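Local coordinates for protein succinate--CoA ligase subunit alpha (Campylobacter jejuni, PDB 6MEL) that forms the alpha subunit of a two-chain CoA ligase, joining a Rossmann-type CoA-binding domain to a CoA-ligase domain, at residues Phe141-Gly146 with Leu157-Ala162; Ala162-Gln167 with Ala278-Glu283. One frame throughout, in Å; residues are numbered along the deposited sequence.

Both contacts are buried and both use helix 156-167. They meet at Ala162, which belongs to each, and their centres lie about 9 Å apart. The centre of contact 1 lies nearer the centre of the chain, about 13 Å against about 19 Å for that of contact 2. Its side-chain contacts are apolar: two aromatic rings, an isoleucine and an alanine methyl fix a loop against the helix. Contact 2 joins the same helix to the start of helix 280-288, through a glutamine amide and a close backbone approach at a glycine. Ala161 CB and Ile280 CD1, 4.0 Å apart, link the two contacts directly. Val166 also packs on the loop of contact 1.

Contact 1 (Phe141-Gly146 with Leu157-Ala162); sequences FIFKKG and LTYEAA
Phe143 turns an edge of its ring toward Tyr159, and the Ala162 methyl meets it obliquely. Tyr159 CD1 sits near the plane of the Phe143 ring, 4.0 Å from Phe143 CZ. The two ring planes stand nearly perpendicular, about 85° apart, and Phe143 CZ approaches the Tyr159 ring obliquely. Ala162 CB is 3.6 Å from Phe143 CE1 and 3.9 Å from Phe143 CZ. The first torsion of Phe143 sets CG opposite the carbonyl carbon (chi1 -67°), which carries the end of the ring nearer the helix. Helix 156-167 is the connection of a beta-alpha-beta crossover between the adjacent parallel strands 148-152 and 172-177. Segment 141-146 lies in the loop that precedes this unit. Phe143 also rests on Ile172 and Ala175, and Ala162 on Leu150 and Ile172. Ile142 adds its branch methyl alone: CG2 lies 4.1 Å from Ala162 CB and 3.8 Å from Tyr159 O. Within the loop, Lys144 NZ donates a hydrogen bond to a lone pair of Phe141 O, 3.1 Å away. Tyr159 also packs on an aromatic side chain of the partner protein, and a citric acid molecule, probably from the crystallisation liquor, lies about 4 Å from its side chain.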
loop_
_atom_site.group_PDB
_atom_site.type_symbol
_atom_site.label_atom_id
_atom_site.label_comp_id
_atom_site.label_asym_id
_atom_site.label_seq_id
_atom_site.Cartn_x
_atom_site.Cartn_y
_atom_site.Cartn_z
ATOM N N PHE A 141 -2.541 -9.023 -26.278
ATOM C CA PHE A 141 -3.096 -8.538 -27.546
ATOM C C PHE A 141 -3.392 -7.022 -27.460
ATOM O O PHE A 141 -3.472 -6.365 -28.456
ATOM C CB PHE A 141 -4.317 -9.374 -27.920
ATOM C CG PHE A 141 -5.542 -8.937 -27.142
ATOM C CD1 PHE A 141 -5.825 -9.476 -25.880
ATOM C CD2 PHE A 141 -6.371 -7.923 -27.630
ATOM C CE1 PHE A 141 -6.949 -9.075 -25.177
ATOM C CE2 PHE A 141 -7.487 -7.509 -26.906
ATOM C CZ PHE A 141 -7.759 -8.080 -25.676
ATOM N N ILE A 142 -3.516 -6.449 -26.260
ATOM C CA ILE A 142 -3.726 -5.015 -26.116
ATOM C C ILE A 142 -2.499 -4.247 -26.619
ATOM O O ILE A 142 -2.599 -3.090 -27.094
ATOM C CB ILE A 142 -4.011 -4.712 -24.631
ATOM C CG1 ILE A 142 -5.307 -5.368 -24.166
ATOM C CG2 ILE A 142 -3.996 -3.213 -24.371
ATOM C CD1 ILE A 142 -6.534 -4.873 -24.916
ATOM N N PHE A 143 -1.317 -4.863 -26.476
ATOM C CA PHE A 143 -0.034 -4.222 -26.755
ATOM C C PHE A 143 0.344 -4.435 -28.225
ATOM O O PHE A 143 0.938 -5.447 -28.569
ATOM C CB PHE A 143 1.038 -4.722 -25.786
ATOM C CG PHE A 143 0.761 -4.273 -24.375
ATOM C CD1 PHE A 143 1.274 -3.080 -23.903
ATOM C CD2 PHE A 143 -0.129 -4.977 -23.572
ATOM C CE1 PHE A 143 0.949 -2.626 -22.632
ATOM C CE2 PHE A 143 -0.401 -4.555 -22.279
ATOM C CZ PHE A 143 0.110 -3.359 -21.828
ATOM N N LYS A 144 -0.028 -3.470 -29.073
ATOM C CA LYS A 144 0.396 -3.436 -30.470
ATOM C C LYS A 144 1.680 -2.629 -30.565
ATOM O O LYS A 144 1.835 -1.622 -29.906
ATOM C CB LYS A 144 -0.662 -2.804 -31.378
ATOM C CG LYS A 144 -1.976 -3.568 -31.446
ATOM C CD LYS A 144 -1.813 -5.048 -31.777
ATOM C CE LYS A 144 -3.123 -5.788 -31.963
ATOM N NZ LYS A 144 -2.983 -7.174 -31.450
ATOM N N LYS A 145 2.581 -3.072 -31.420
ATOM C CA LYS A 145 3.923 -2.493 -31.493
ATOM C C LYS A 145 3.843 -1.033 -31.931
ATOM O O LYS A 145 3.061 -0.696 -32.811
ATOM C CB LYS A 145 4.798 -3.284 -32.457
ATOM C CG LYS A 145 6.262 -2.885 -32.476
ATOM C CD LYS A 145 7.062 -3.657 -33.513
ATOM C CE LYS A 145 8.556 -3.595 -33.278
ATOM N NZ LYS A 145 8.934 -4.491 -32.156
ATOM N N GLY A 146 4.645 -0.177 -31.291
ATOM C CA GLY A 146 4.767 1.210 -31.687
ATOM C C GLY A 146 5.904 1.901 -30.960
ATOM O O GLY A 146 6.789 1.251 -30.407
ATOM N N LEU A 157 -4.906 -0.086 -15.132
ATOM C CA LEU A 157 -4.810 1.280 -15.648
ATOM C C LEU A 157 -3.728 1.373 -16.746
ATOM O O LEU A 157 -3.824 2.152 -17.660
ATOM C CB LEU A 157 -4.530 2.238 -14.493
ATOM C CG LEU A 157 -4.323 3.705 -14.848
ATOM C CD1 LEU A 157 -5.533 4.306 -15.556
ATOM C CD2 LEU A 157 -4.022 4.483 -13.591
ATOM N N THR A 158 -2.696 0.555 -16.657
ATOM C CA THR A 158 -1.685 0.460 -17.688
ATOM C C THR A 158 -2.293 -0.028 -19.019
ATOM O O THR A 158 -1.936 0.443 -20.100
ATOM C CB THR A 158 -0.566 -0.497 -17.253
ATOM O OG1 THR A 158 -0.051 -0.189 -15.954
ATOM C CG2 THR A 158 0.552 -0.512 -18.262
ATOM N N TYR A 159 -3.223 -0.982 -18.937
ATOM C CA TYR A 159 -3.841 -1.572 -20.127
ATOM C C TYR A 159 -4.763 -0.520 -20.740
ATOM O O TYR A 159 -4.830 -0.374 -21.956
ATOM C CB TYR A 159 -4.598 -2.877 -19.789
ATOM C CG TYR A 159 -3.865 -3.857 -18.889
ATOM C CD1 TYR A 159 -2.481 -3.886 -18.805
ATOM C CD2 TYR A 159 -4.563 -4.722 -18.067
ATOM C CE1 TYR A 159 -1.819 -4.746 -17.932
ATOM C CE2 TYR A 159 -3.920 -5.589 -17.194
ATOM C CZ TYR A 159 -2.540 -5.587 -17.099
ATOM O OH TYR A 159 -1.911 -6.454 -16.241
ATOM N N GLU A 160 -5.501 0.185 -19.872
ATOM C CA GLU A 160 -6.365 1.287 -20.287
ATOM C C GLU A 160 -5.521 2.313 -21.064
ATOM O O GLU A 160 -5.939 2.782 -22.128
ATOM C CB GLU A 160 -7.051 1.926 -19.081
ATOM C CG GLU A 160 -7.831 3.190 -19.368
ATOM C CD GLU A 160 -8.972 3.057 -20.362
ATOM O OE1 GLU A 160 -9.608 1.985 -20.378
ATOM O OE2 GLU A 160 -9.202 4.023 -21.157
ATOM N N ALA A 161 -4.356 2.697 -20.528
ATOM C CA ALA A 161 -3.485 3.702 -21.193
ATOM C C ALA A 161 -2.972 3.148 -22.528
ATOM O O ALA A 161 -3.053 3.828 -23.570
ATOM C CB ALA A 161 -2.356 4.109 -20.287
ATOM N N ALA A 162 -2.498 1.895 -22.503
ATOM C CA ALA A 162 -1.959 1.273 -23.695
ATOM C C ALA A 162 -3.032 1.256 -24.785
ATOM O O ALA A 162 -2.783 1.583 -25.941
ATOM C CB ALA A 162 -1.442 -0.113 -23.396
#

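Contact 2 (Ala162-Gln167 with Ala278-Glu283); sequences ANQVVQ and ALIGEE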
loop_
_atom_site.group_PDB
_atom_site.type_symbol
_atom_site.label_atom_id
_atom_site.label_comp_id
_atom_site.label_asym_id
_atom_site.label_seq_id
_atom_site.Cartn_x
_atom_site.Cartn_y
_atom_site.Cartn_z
ATOM N N ALA A 162 -2.498 1.895 -22.503
ATOM C CA ALA A 162 -1.959 1.273 -23.695
ATOM C C ALA A 162 -3.032 1.256 -24.785
ATOM O O ALA A 162 -2.783 1.583 -25.941
ATOM C CB ALA A 162 -1.442 -0.113 -23.396
ATOM N N ASN A 163 -4.253 0.911 -24.386
ATOM C CA ASN A 163 -5.340 0.788 -25.327
ATOM C C ASN A 163 -5.660 2.159 -25.930
ATOM O O ASN A 163 -5.956 2.248 -27.163
ATOM C CB ASN A 163 -6.558 0.122 -24.683
ATOM C CG ASN A 163 -7.499 -0.471 -25.697
ATOM O OD1 ASN A 163 -7.039 -1.096 -26.647
ATOM N ND2 ASN A 163 -8.788 -0.230 -25.522
ATOM N N GLN A 164 -5.662 3.221 -25.101
ATOM C CA GLN A 164 -5.912 4.568 -25.618
ATOM C C GLN A 164 -4.834 4.934 -26.667
ATOM O O GLN A 164 -5.079 5.631 -27.683
ATOM C CB GLN A 164 -5.938 5.606 -24.505
ATOM C CG GLN A 164 -7.153 5.533 -23.586
ATOM C CD GLN A 164 -6.977 6.542 -22.476
ATOM O OE1 GLN A 164 -6.238 7.500 -22.648
ATOM N NE2 GLN A 164 -7.628 6.335 -21.333
ATOM N N VAL A 165 -3.600 4.515 -26.420
ATOM C CA VAL A 165 -2.536 4.895 -27.318
ATOM C C VAL A 165 -2.711 4.141 -28.647
ATOM O O VAL A 165 -2.487 4.722 -29.716
ATOM C CB VAL A 165 -1.170 4.629 -26.675
ATOM C CG1 VAL A 165 -0.052 4.684 -27.703
ATOM C CG2 VAL A 165 -0.907 5.579 -25.515
ATOM N N VAL A 166 -3.081 2.857 -28.582
ATOM C CA VAL A 166 -3.266 2.050 -29.787
ATOM C C VAL A 166 -4.470 2.596 -30.580
ATOM O O VAL A 166 -4.330 2.866 -31.767
ATOM C CB VAL A 166 -3.415 0.563 -29.467
ATOM C CG1 VAL A 166 -3.813 -0.286 -30.674
ATOM C CG2 VAL A 166 -2.154 0.011 -28.831
ATOM N N GLN A 167 -5.594 2.860 -29.908
ATOM C CA GLN A 167 -6.791 3.424 -30.549
ATOM C C GLN A 167 -6.458 4.785 -31.178
ATOM O O GLN A 167 -7.102 5.189 -32.107
ATOM C CB GLN A 167 -7.984 3.672 -29.598
ATOM C CG GLN A 167 -8.597 2.469 -28.874
ATOM C CD GLN A 167 -8.663 1.201 -29.686
ATOM O OE1 GLN A 167 -8.862 1.239 -30.895
ATOM N NE2 GLN A 167 -8.543 0.058 -29.025
ATOM N N ALA A 278 -8.891 9.548 -19.097
ATOM C CA ALA A 278 -9.455 9.176 -20.395
ATOM C C ALA A 278 -8.640 9.754 -21.539
ATOM O O ALA A 278 -8.814 9.279 -22.633
ATOM C CB ALA A 278 -10.883 9.644 -20.524
ATOM N N LEU A 279 -7.771 10.742 -21.261
ATOM C CA LEU A 279 -7.150 11.571 -22.308
ATOM C C LEU A 279 -5.631 11.347 -22.460
ATOM O O LEU A 279 -4.932 12.187 -23.043
ATOM C CB LEU A 279 -7.473 13.023 -21.970
ATOM C CG LEU A 279 -8.956 13.355 -21.816
ATOM C CD1 LEU A 279 -9.141 14.873 -21.703
ATOM C CD2 LEU A 279 -9.786 12.831 -22.987
ATOM N N ILE A 280 -5.118 10.189 -22.009
ATOM C CA ILE A 280 -3.709 9.862 -22.154
ATOM C C ILE A 280 -3.358 9.654 -23.637
ATOM O O ILE A 280 -2.312 10.149 -24.104
ATOM C CB ILE A 280 -3.339 8.639 -21.292
ATOM C CG1 ILE A 280 -3.550 8.932 -19.801
ATOM C CG2 ILE A 280 -1.912 8.167 -21.553
ATOM C CD1 ILE A 280 -3.523 7.672 -18.928
ATOM N N GLY A 281 -4.166 8.856 -24.345
ATOM C CA GLY A 281 -3.993 8.665 -25.787
ATOM C C GLY A 281 -4.006 10.002 -26.539
ATOM O O GLY A 281 -3.167 10.267 -27.377
ATOM N N GLU A 282 -4.964 10.859 -26.202
ATOM C CA GLU A 282 -5.082 12.137 -26.858
ATOM C C GLU A 282 -3.813 12.964 -26.644
ATOM O O GLU A 282 -3.410 13.695 -27.552
ATOM C CB GLU A 282 -6.291 12.908 -26.359
ATOM C CG GLU A 282 -7.607 12.375 -26.903
ATOM C CD GLU A 282 -8.775 13.325 -26.620
ATOM O OE1 GLU A 282 -8.508 14.498 -26.295
ATOM O OE2 GLU A 282 -9.932 12.876 -26.642
ATOM N N GLU A 283 -3.190 12.863 -25.455
ATOM C CA GLU A 283 -1.999 13.661 -25.194
ATOM C C GLU A 283 -0.867 13.205 -26.113
ATOM O O GLU A 283 -0.116 14.025 -26.666
ATOM C CB GLU A 283 -1.561 13.598 -23.731
ATOM C CG GLU A 283 -0.608 14.693 -23.337
ATOM C CD GLU A 283 -1.217 16.090 -23.288
ATOM O OE1 GLU A 283 -2.436 16.212 -23.451
ATOM O OE2 GLU A 283 -0.455 17.035 -23.141
#
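The carboxamide of Gln164 has Ala278 O over one face, 3.3 Å from Gln164 CD. Ile280 CB lies on the other side of the amide plane, displaced beyond the oxygen end, 3.4 Å from Gln164 OE1. At the edge, Gly281 N donates to Gln164 OE1 at 3.0 Å. This bond is nearly straight (170° at the hydrogen) and lies in the carbonyl plane. The side chain reaches there because CG stands opposite the carbonyl carbon (chi1 -71°) and the chain runs extended beyond it (chi2 175°). Gln164 NE2 is held by Pro277 O and by Glu160 OE2 of its own helix. Bonds at both ends of the amide should therefore fix its rotation. The acceptor meets an N-H in the first turn of helix 280-288, for which Leu279 is the N-cap residue. Gly281 has no side chain, and the backbones come close: Val165 CA and Gly281 CA are 4.3 Å apart. Gln164 CB lies 3.7 Å from Gly281 N. The partner protein borders this region: it packs on Leu279, and one of its basic side chains pairs with Glu282 in a salt bridge. Helices 156-167 and 280-288 lie against the CoA-ligase sheet: Val165 touches Val148 of strand 148-152, while Ile280 packs on Val205 and Ile207 of strand 203-209 and on Phe233 of strand 230-235.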